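Putative glucoamylase (Bacteroides uniformis, PDB 4GL3) probably hydrolyses alpha-glucosidic bonds, releasing glucose from the ends of starch-like chains. Local coordinates at residues A[196-199]-A[200-204]; A[257-261]-A[262-266]; A[394-397]-A[398-401]. All coordinates share one frame; numbering follows the deposited sequence.

In the fold
The three local contacts meet in the interior of a chain in which helix is the main regular structure. Contacts 2 and 3 are the nearest pair, their centres about 10 Å apart: R262 NE comes to 3.3 Å from W397 CZ3, and G258 C approaches F400 CD2 at 3.3 Å. The centre of contact 1 lies about 13 Å from that of contact 2, joined by packing of I201 CG1 on L259 CD2 (4.1 Å), and about 17 Å from that of contact 3, where I198 CD1 meets F400 CZ at 3.8 Å. F400 thus touches both other contacts. A bound Tris molecule, probably from the crystallisation liquor, sits about 6 Å from the C196 side chain and may mark a pocket beside contact 1.

Contact 1 of 3, residues A[196-199]-A[200-204]; sequences CHIV and YILGA
L202 rests its CG on I198 CG1 at 4.0 Å, one turn apart in helix 197-205, and the backbone joins the same two residues: L202 N donates to I198 O over 2.9 Å, nearly straight at 170°. L202 CG stands beside its own backbone N (chi1 -66°), which turns the branch back toward the preceding turn and brings CG to 3.3 Å from I198 O. Exchanging L202 for an alanine would probably deprive I198 CG1 of this neighbour and open a gap beside F400, which packs on both residues.

Two more i to i+4 bonds follow. H197 O accepts from I201 N at 3.3 Å, a bond lying in the carbonyl plane, and takes a weak second bond from Y200 N. V199 O receives G203 N at 3.0 Å. At the start of the helix, V199 N donates to C196 O over 3.0 Å, and I198 N is bonded to S255 OG.

I201 places CG1 over one face of the H197 imidazole, with CD1 4.1 Å from H197 NE2. Both ring nitrogens have partners, ND1 with Y256 OH and NE2 with Y216 OH, while the W220 ring meets it with the two planes about 5° apart. Y200 OH is bonded to I190 O and M174 N.

The polar side-chain atoms of H197 and Y200 are therefore satisfied from other parts of the fold. The chemistry implies that the imidazole is fixed in rotation by its bonds to two tyrosine hydroxyls, by I201 CG1 over one face and by the neighbouring W220 ring.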
ATOM      1  N   CYS A 196      -5.719  -4.774   5.276  1.00 23.13           N
ATOM      2  CA  CYS A 196      -5.450  -6.097   4.688  1.00 25.23           C
ATOM      3  C   CYS A 196      -6.542  -6.691   3.791  1.00 24.47           C
ATOM      4  O   CYS A 196      -6.546  -7.883   3.563  1.00 23.95           O
ATOM      5  CB  CYS A 196      -5.235  -7.059   5.848  1.00 23.55           C
ATOM      6  SG  CYS A 196      -3.957  -6.573   6.996  1.00 24.68           S
ATOM      7  N   HIS A 197      -7.502  -5.895   3.337  1.00 19.79           N
ATOM      8  CA  HIS A 197      -8.634  -6.407   2.543  1.00 23.31           C
ATOM      9  C   HIS A 197      -8.186  -7.309   1.369  1.00 23.89           C
ATOM     10  O   HIS A 197      -8.794  -8.385   1.067  1.00 22.32           O
ATOM     11  CB  HIS A 197      -9.455  -5.207   2.030  1.00 23.66           C
ATOM     12  CG  HIS A 197     -10.846  -5.535   1.596  1.00 24.87           C
ATOM     13  ND1 HIS A 197     -11.644  -4.609   0.957  1.00 28.83           N
ATOM     14  CD2 HIS A 197     -11.594  -6.660   1.723  1.00 23.71           C
ATOM     15  CE1 HIS A 197     -12.828  -5.153   0.713  1.00 30.06           C
ATOM     16  NE2 HIS A 197     -12.831  -6.388   1.186  1.00 27.55           N
ATOM     17  N   ILE A 198      -7.104  -6.875   0.731  1.00 23.56           N
ATOM     18  CA  ILE A 198      -6.598  -7.496  -0.488  1.00 25.76           C
ATOM     19  C   ILE A 198      -6.132  -8.933  -0.258  1.00 21.57           C
ATOM     20  O   ILE A 198      -6.110  -9.751  -1.207  1.00 22.15           O
ATOM     21  CB  ILE A 198      -5.440  -6.647  -1.125  1.00 29.72           C
ATOM     22  CG1 ILE A 198      -5.165  -7.052  -2.561  1.00 35.48           C
ATOM     23  CG2 ILE A 198      -4.134  -6.783  -0.355  1.00 22.00           C
ATOM     24  CD1 ILE A 198      -6.139  -6.508  -3.535  1.00 36.98           C
ATOM     25  N   VAL A 199      -5.741  -9.251   0.974  1.00 22.56           N
ATOM     26  CA  VAL A 199      -5.375 -10.606   1.283  1.00 22.84           C
ATOM     27  C   VAL A 199      -6.534 -11.583   1.037  1.00 21.83           C
ATOM     28  O   VAL A 199      -6.327 -12.673   0.492  1.00 23.67           O
ATOM     29  CB  VAL A 199      -4.860 -10.747   2.755  1.00 24.23           C
ATOM     30  CG1 VAL A 199      -4.390 -12.187   3.006  1.00 21.78           C
ATOM     31  CG2 VAL A 199      -3.737  -9.734   3.009  1.00 19.89           C
ATOM     32  N   TYR A 200      -7.745 -11.197   1.445  1.00 23.32           N
ATOM     33  CA  TYR A 200      -8.928 -12.040   1.241  1.00 23.58           C
ATOM     34  C   TYR A 200      -9.353 -12.073  -0.214  1.00 23.73           C
ATOM     35  O   TYR A 200      -9.741 -13.138  -0.708  1.00 21.95           O
ATOM     36  CB  TYR A 200     -10.099 -11.589   2.114  1.00 21.52           C
ATOM     37  CG  TYR A 200      -9.915 -11.996   3.561  1.00 23.23           C
ATOM     38  CD1 TYR A 200      -9.147 -11.215   4.450  1.00 20.64           C
ATOM     39  CD2 TYR A 200     -10.447 -13.192   4.043  1.00 23.08           C
ATOM     40  CE1 TYR A 200      -8.933 -11.622   5.772  1.00 23.57           C
ATOM     41  CE2 TYR A 200     -10.233 -13.597   5.365  1.00 22.29           C
ATOM     42  CZ  TYR A 200      -9.481 -12.828   6.226  1.00 23.69           C
ATOM     43  OH  TYR A 200      -9.300 -13.251   7.558  1.00 21.72           O
ATOM     44  N   ILE A 201      -9.261 -10.929  -0.907  1.00 23.23           N
ATOM     45  CA  ILE A 201      -9.594 -10.887  -2.340  1.00 22.53           C
ATOM     46  C   ILE A 201      -8.646 -11.795  -3.146  1.00 21.70           C
ATOM     47  O   ILE A 201      -9.109 -12.567  -3.957  1.00 23.70           O
ATOM     48  CB  ILE A 201      -9.531  -9.448  -2.941  1.00 25.31           C
ATOM     49  CG1 ILE A 201     -10.398  -8.427  -2.187  1.00 30.77           C
ATOM     50  CG2 ILE A 201      -9.826  -9.445  -4.434  1.00 23.95           C
ATOM     51  CD1 ILE A 201     -11.734  -8.892  -1.834  1.00 30.24           C
ATOM     52  N   LEU A 202      -7.327 -11.712  -2.903  1.00 23.35           N
ATOM     53  CA  LEU A 202      -6.381 -12.585  -3.611  1.00 24.73           C
ATOM     54  C   LEU A 202      -6.602 -14.052  -3.215  1.00 23.94           C
ATOM     55  O   LEU A 202      -6.589 -14.958  -4.073  1.00 24.14           O
ATOM     56  CB  LEU A 202      -4.933 -12.170  -3.359  1.00 25.38           C
ATOM     57  CG  LEU A 202      -4.502 -10.787  -3.930  1.00 25.87           C
ATOM     58  CD1 LEU A 202      -3.084 -10.389  -3.533  1.00 23.28           C
ATOM     59  CD2 LEU A 202      -4.666 -10.788  -5.433  1.00 25.96           C
ATOM     60  N   GLY A 203      -6.811 -14.301  -1.934  1.00 24.34           N
ATOM     61  CA  GLY A 203      -7.142 -15.679  -1.477  1.00 22.72           C
ATOM     62  C   GLY A 203      -8.337 -16.251  -2.233  1.00 23.89           C
ATOM     63  O   GLY A 203      -8.349 -17.419  -2.598  1.00 23.60           O
ATOM     64  N   ALA A 204      -9.358 -15.435  -2.466  1.00 20.69           N
ATOM     65  CA  ALA A 204     -10.578 -15.880  -3.151  1.00 23.36           C
ATOM     66  C   ALA A 204     -10.326 -16.055  -4.642  1.00 23.32           C
ATOM     67  O   ALA A 204     -11.048 -16.828  -5.294  1.00 23.53           O
ATOM     68  CB  ALA A 204     -11.734 -14.883  -2.949  1.00 24.06           C
TER

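Contact 2 of 3, residues A[257-261]-A[262-266]; sequences MGLDP and RGLKD
D260 extends its carboxylate with CG trans to the backbone N (chi1 -169°), and R262, two residues on, bends its chain at chi3 (-57°) to fold the guanidinium back alongside it. The two flat groups end up nearly coplanar, their planes only 15° apart, in a side-on, two-pronged salt bridge. R262 NE reaches D260 OD1 at 3.0 Å, on the syn side of that oxygen and practically within the guanidinium plane. The second prong, R262 NH2 to D260 OD2, is 2.8 Å long and also arrives on the syn side, somewhat out of the carboxylate plane.

D260 OD1 serves a further donor. The backbone R262 N meets it at 3.0 Å from above the carboxylate plane, which closes an Asx turn over P261. A type II beta turn from P261 to L264 overlaps with it, closed by L264 N to P261 O at 3.1 Å. G263 occupies its third position with the positive phi expected there, and its N is held by E272 OE1. A water spans the bend, donating to D260 O at 2.8 Å and to R262 O at 2.7 Å.

On the apolar side, L264 CD2 touches L259 CG at 4.1 Å, the two side chains crossing at about a right angle. This long loop leads from strand 235-239 to helix 271-288. W397 of helix 395-401 packs against both members of the salt bridge, and Y419 OH forms an additional hydrogen bond to D260 OD2.

With the arginine, a backbone N-H and a tyrosine hydroxyl gathered round it, the buried D260 carboxylate is likely to stay ionised, and the two-point grip of R262 on it limits the rotation of both groups, while OD1 also holds R262 N, closing the Asx turn.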
HETATM    1  N   MSE A 257      -4.585   0.221  -4.231  1.00 29.56           N
HETATM    2  CA  MSE A 257      -3.602   0.624  -5.220  0.50 33.88           C
HETATM    3  C   MSE A 257      -3.953  -0.038  -6.562  1.00 31.31           C
HETATM    4  O   MSE A 257      -3.978   0.598  -7.617  1.00 27.55           O
HETATM    5  CB  MSE A 257      -2.227   0.164  -4.731  0.50 33.90           C
HETATM    6  CG  MSE A 257      -1.226   1.181  -4.919  0.50 47.99           C
HETATM    7 SE   MSE A 257      -0.782   2.229  -3.356  0.38 30.64          SE
HETATM    8  CE  MSE A 257       1.132   2.000  -3.815  0.50 28.45           C
ATOM      9  N   GLY A 258      -4.260  -1.339  -6.500  1.00 29.45           N
ATOM     10  CA  GLY A 258      -4.770  -2.078  -7.688  1.00 31.42           C
ATOM     11  C   GLY A 258      -6.288  -2.275  -7.689  1.00 27.55           C
ATOM     12  O   GLY A 258      -6.963  -2.146  -8.718  1.00 31.08           O
ATOM     13  N   LEU A 259      -6.826  -2.608  -6.529  1.00 29.85           N
ATOM     14  CA  LEU A 259      -8.261  -2.758  -6.343  1.00 31.86           C
ATOM     15  C   LEU A 259      -8.903  -1.350  -6.375  1.00 30.66           C
ATOM     16  O   LEU A 259      -8.664  -0.509  -5.492  1.00 35.44           O
ATOM     17  CB  LEU A 259      -8.506  -3.479  -5.017  1.00 25.88           C
ATOM     18  CG  LEU A 259      -9.878  -3.921  -4.611  1.00 34.51           C
ATOM     19  CD1 LEU A 259     -10.395  -4.953  -5.594  1.00 35.91           C
ATOM     20  CD2 LEU A 259      -9.819  -4.539  -3.204  1.00 35.71           C
ATOM     21  N   ASP A 260      -9.668  -1.089  -7.427  1.00 31.84           N
ATOM     22  CA  ASP A 260     -10.354   0.172  -7.605  1.00 27.11           C
ATOM     23  C   ASP A 260     -11.635   0.189  -6.755  1.00 29.68           C
ATOM     24  O   ASP A 260     -12.590  -0.531  -7.052  1.00 30.53           O
ATOM     25  CB  ASP A 260     -10.696   0.352  -9.107  1.00 32.07           C
ATOM     26  CG  ASP A 260     -11.195   1.751  -9.472  1.00 32.73           C
ATOM     27  OD1 ASP A 260     -11.549   2.560  -8.591  1.00 30.66           O
ATOM     28  OD2 ASP A 260     -11.246   2.028 -10.696  1.00 33.14           O
ATOM     29  N   PRO A 261     -11.699   1.069  -5.739  1.00 29.48           N
ATOM     30  CA  PRO A 261     -12.913   1.162  -4.910  1.00 31.95           C
ATOM     31  C   PRO A 261     -14.078   1.904  -5.518  1.00 32.88           C
ATOM     32  O   PRO A 261     -15.188   1.833  -4.945  1.00 32.25           O
ATOM     33  CB  PRO A 261     -12.432   1.905  -3.663  1.00 32.54           C
ATOM     34  CG  PRO A 261     -11.370   2.796  -4.174  1.00 32.73           C
ATOM     35  CD  PRO A 261     -10.704   2.078  -5.347  1.00 30.79           C
ATOM     36  N   ARG A 262     -13.880   2.568  -6.667  1.00 31.39           N
ATOM     37  CA  ARG A 262     -14.959   3.313  -7.295  1.00 35.51           C
ATOM     38  C   ARG A 262     -16.025   2.363  -7.889  1.00 35.72           C
ATOM     39  O   ARG A 262     -15.725   1.505  -8.724  1.00 40.60           O
ATOM     40  CB  ARG A 262     -14.390   4.252  -8.370  1.00 39.10           C
ATOM     41  CG  ARG A 262     -13.390   5.272  -7.797  1.00 44.47           C
ATOM     42  CD  ARG A 262     -12.735   6.108  -8.890  1.00 40.89           C
ATOM     43  NE  ARG A 262     -12.074   5.192  -9.821  1.00 43.22           N
ATOM     44  CZ  ARG A 262     -11.759   5.478 -11.078  1.00 43.84           C
ATOM     45  NH1 ARG A 262     -11.987   6.676 -11.586  1.00 42.69           N
ATOM     46  NH2 ARG A 262     -11.176   4.568 -11.834  1.00 42.01           N
ATOM     47  N   GLY A 263     -17.257   2.492  -7.413  1.00 34.00           N
ATOM     48  CA  GLY A 263     -18.360   1.607  -7.788  1.00 33.35           C
ATOM     49  C   GLY A 263     -18.206   0.199  -7.213  1.00 33.14           C
ATOM     50  O   GLY A 263     -18.979  -0.692  -7.564  1.00 37.22           O
ATOM     51  N   LEU A 264     -17.226  -0.011  -6.333  1.00 30.07           N
ATOM     52  CA  LEU A 264     -17.024  -1.324  -5.695  1.00 30.39           C
ATOM     53  C   LEU A 264     -17.936  -1.511  -4.490  1.00 31.86           C
ATOM     54  O   LEU A 264     -17.950  -0.678  -3.601  1.00 31.74           O
ATOM     55  CB  LEU A 264     -15.565  -1.483  -5.286  1.00 28.91           C
ATOM     56  CG  LEU A 264     -15.115  -2.897  -4.855  1.00 32.24           C
ATOM     57  CD1 LEU A 264     -15.097  -3.832  -6.061  1.00 30.66           C
ATOM     58  CD2 LEU A 264     -13.745  -2.779  -4.154  1.00 24.46           C
ATOM     59  N   LYS A 265     -18.705  -2.608  -4.476  1.00 32.19           N
ATOM     60  CA  LYS A 265     -19.703  -2.866  -3.437  1.00 32.59           C
ATOM     61  C   LYS A 265     -19.745  -4.355  -3.108  1.00 35.31           C
ATOM     62  O   LYS A 265     -19.738  -5.175  -4.017  1.00 36.98           O
ATOM     63  CB  LYS A 265     -21.109  -2.472  -3.899  1.00 36.01           C
ATOM     64  CG  LYS A 265     -21.327  -0.991  -4.254  1.00 46.69           C
ATOM     65  CD  LYS A 265     -22.835  -0.735  -4.448  1.00 49.82           C
ATOM     66  CE  LYS A 265     -23.239   0.730  -4.553  1.00 64.19           C
ATOM     67  NZ  LYS A 265     -22.582   1.379  -5.712  1.00 71.11           N
ATOM     68  N   ASP A 266     -19.815  -4.711  -1.826  1.00 34.37           N
ATOM     69  CA  ASP A 266     -20.132  -6.100  -1.433  1.00 31.96           C
ATOM     70  C   ASP A 266     -21.327  -5.989  -0.512  1.00 34.00           C
ATOM     71  O   ASP A 266     -21.952  -4.914  -0.450  1.00 33.13           O
ATOM     72  CB  ASP A 266     -18.932  -6.838  -0.834  1.00 32.57           C
ATOM     73  CG  ASP A 266     -18.466  -6.262   0.493  1.00 35.19           C
ATOM     74  OD1 ASP A 266     -19.117  -5.324   1.015  1.00 32.99           O
ATOM     75  OD2 ASP A 266     -17.405  -6.715   0.974  1.00 37.40           O
TER
HETATM   76  O   HOH W   1     -14.584  -0.940  -9.016  1.00 31.22           O

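Contact 3 of 3, residues A[394-397]-A[398-401]; sequences GLIW and KLFM
L399 overlaps L395 and I396 on one side of helix 395-401, a short helix that follows helix 378-393 after a break at G394, in a fold consistent with the helical toroids of the six-hairpin clan. Its CD1 is the touching atom for both: 4.3 Å from L395 CG and 4.2 Å from I396 CD1. A chi1 of -69° sets L399 CG beside its own backbone N, so that the branch leans back over the previous turn, with CG 3.4 Å from L395 O. L399 thus bridges L395 and I396, and L395 and L399 both press on I65 of helix 54-69.

G394 links the two helices. It is the first residue to leave the helical conformation of 378-393, with a positive phi of 63°, and it is also the N-cap of the next helix. Its carbonyl begins the new bonding series: G394 O accepts from K398 N at 2.9 Å. The aliphatic part of K398 folds back over the same oxygen, CG lying 3.4 Å from G394 O, and the chain bends further out so that CE also stays near the glycine.

The following carbonyls continue the pattern. F400 N donates to I396 O at 3.0 Å in an almost straight bond of 176°, while the F400 ring itself leads away from residues 394-397 and touches V406 of helix 404-412. W397 is positioned from outside, its N bonded to N390 OD1 and its indole NE1 to Y256 O. Selenomethionine M401 adds a further bond of the series at W397 O, which receives M401 N and is also approached by M401 CG, at 3.2 Å.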
ATOM      1  N   GLY A 394      -6.133   6.531 -13.712  1.00 33.29           N
ATOM      2  CA  GLY A 394      -6.606   5.211 -13.303  1.00 32.33           C
ATOM      3  C   GLY A 394      -5.708   4.053 -13.752  1.00 34.19           C
ATOM      4  O   GLY A 394      -6.153   2.911 -13.753  1.00 34.92           O
ATOM      5  N   LEU A 395      -4.444   4.348 -14.095  1.00 33.28           N
ATOM      6  CA  LEU A 395      -3.497   3.398 -14.665  1.00 35.47           C
ATOM      7  C   LEU A 395      -3.413   2.068 -13.922  1.00 30.59           C
ATOM      8  O   LEU A 395      -3.606   1.009 -14.551  1.00 32.79           O
ATOM      9  CB  LEU A 395      -2.076   3.991 -14.721  1.00 34.72           C
ATOM     10  CG  LEU A 395      -1.007   3.073 -15.333  1.00 32.50           C
ATOM     11  CD1 LEU A 395      -1.282   2.818 -16.842  1.00 32.66           C
ATOM     12  CD2 LEU A 395       0.391   3.681 -15.163  1.00 30.47           C
ATOM     13  N   ILE A 396      -3.111   2.085 -12.617  1.00 27.56           N
ATOM     14  CA  ILE A 396      -2.819   0.815 -11.920  1.00 29.52           C
ATOM     15  C   ILE A 396      -4.114   0.048 -11.628  1.00 30.45           C
ATOM     16  O   ILE A 396      -4.167  -1.174 -11.752  1.00 27.89           O
ATOM     17  CB  ILE A 396      -1.973   1.041 -10.646  1.00 28.60           C
ATOM     18  CG1 ILE A 396      -0.646   1.742 -10.994  1.00 31.41           C
ATOM     19  CG2 ILE A 396      -1.727  -0.270  -9.898  1.00 32.16           C
ATOM     20  CD1 ILE A 396       0.171   1.128 -12.112  1.00 29.91           C
ATOM     21  N   TRP A 397      -5.165   0.791 -11.272  1.00 29.00           N
ATOM     22  CA  TRP A 397      -6.515   0.246 -11.183  1.00 30.92           C
ATOM     23  C   TRP A 397      -6.952  -0.492 -12.438  1.00 32.38           C
ATOM     24  O   TRP A 397      -7.420  -1.606 -12.372  1.00 31.39           O
ATOM     25  CB  TRP A 397      -7.523   1.360 -10.950  1.00 32.92           C
ATOM     26  CG  TRP A 397      -7.523   1.922  -9.571  1.00 29.02           C
ATOM     27  CD1 TRP A 397      -7.141   1.303  -8.420  1.00 32.38           C
ATOM     28  CD2 TRP A 397      -8.001   3.222  -9.187  1.00 28.74           C
ATOM     29  NE1 TRP A 397      -7.297   2.149  -7.351  1.00 28.09           N
ATOM     30  CE2 TRP A 397      -7.857   3.323  -7.790  1.00 29.43           C
ATOM     31  CE3 TRP A 397      -8.497   4.312  -9.895  1.00 31.51           C
ATOM     32  CZ2 TRP A 397      -8.220   4.480  -7.076  1.00 31.48           C
ATOM     33  CZ3 TRP A 397      -8.874   5.451  -9.191  1.00 32.40           C
ATOM     34  CH2 TRP A 397      -8.726   5.520  -7.792  1.00 32.68           C
ATOM     35  N   LYS A 398      -6.800   0.103 -13.598  1.00 33.73           N
ATOM     36  CA  LYS A 398      -7.219  -0.604 -14.819  1.00 38.35           C
ATOM     37  C   LYS A 398      -6.443  -1.900 -15.032  1.00 33.23           C
ATOM     38  O   LYS A 398      -7.018  -2.896 -15.435  1.00 30.91           O
ATOM     39  CB  LYS A 398      -7.103   0.273 -16.064  1.00 40.90           C
ATOM     40  CG  LYS A 398      -8.105   1.419 -16.103  1.00 58.49           C
ATOM     41  CD  LYS A 398      -7.949   2.248 -17.398  1.00 68.18           C
ATOM     42  CE  LYS A 398      -8.103   3.742 -17.159  1.00 66.32           C
ATOM     43  NZ  LYS A 398      -9.503   4.149 -16.847  1.00 71.78           N
ATOM     44  N   LEU A 399      -5.145  -1.888 -14.767  1.00 29.79           N
ATOM     45  CA  LEU A 399      -4.332  -3.081 -14.982  1.00 28.75           C
ATOM     46  C   LEU A 399      -4.783  -4.218 -14.044  1.00 28.62           C
ATOM     47  O   LEU A 399      -5.081  -5.339 -14.492  1.00 31.01           O
ATOM     48  CB  LEU A 399      -2.839  -2.741 -14.782  1.00 26.64           C
ATOM     49  CG  LEU A 399      -2.257  -1.827 -15.852  1.00 28.12           C
ATOM     50  CD1 LEU A 399      -0.973  -1.210 -15.352  1.00 27.36           C
ATOM     51  CD2 LEU A 399      -2.086  -2.554 -17.195  1.00 30.56           C
ATOM     52  N   PHE A 400      -4.815  -3.930 -12.742  1.00 30.47           N
ATOM     53  CA  PHE A 400      -5.117  -4.940 -11.737  1.00 27.80           C
ATOM     54  C   PHE A 400      -6.536  -5.494 -11.932  1.00 30.32           C
ATOM     55  O   PHE A 400      -6.730  -6.700 -11.908  1.00 30.55           O
ATOM     56  CB  PHE A 400      -4.933  -4.377 -10.333  1.00 26.23           C
ATOM     57  CG  PHE A 400      -5.196  -5.371  -9.237  1.00 28.69           C
ATOM     58  CD1 PHE A 400      -4.182  -6.232  -8.809  1.00 26.90           C
ATOM     59  CD2 PHE A 400      -6.429  -5.423  -8.594  1.00 29.09           C
ATOM     60  CE1 PHE A 400      -4.411  -7.143  -7.805  1.00 25.84           C
ATOM     61  CE2 PHE A 400      -6.646  -6.339  -7.568  1.00 27.46           C
ATOM     62  CZ  PHE A 400      -5.647  -7.206  -7.194  1.00 28.34           C
HETATM   63  N   MSE A 401      -7.521  -4.608 -12.127  1.00 29.10           N
HETATM   64  CA  MSE A 401      -8.911  -5.031 -12.224  1.00 28.84           C
HETATM   65  C   MSE A 401      -9.157  -5.822 -13.524  1.00 34.91           C
HETATM   66  O   MSE A 401     -10.172  -6.532 -13.636  1.00 32.79           O
HETATM   67  CB  MSE A 401      -9.854  -3.832 -12.165  1.00 29.08           C
HETATM   68  CG  MSE A 401      -9.822  -3.074 -10.859  1.00 28.72           C
HETATM   69 SE   MSE A 401     -10.404  -4.135  -9.336  0.75 25.18          SE
HETATM   70  CE  MSE A 401     -12.307  -3.932  -9.478  1.00 27.53           C
TER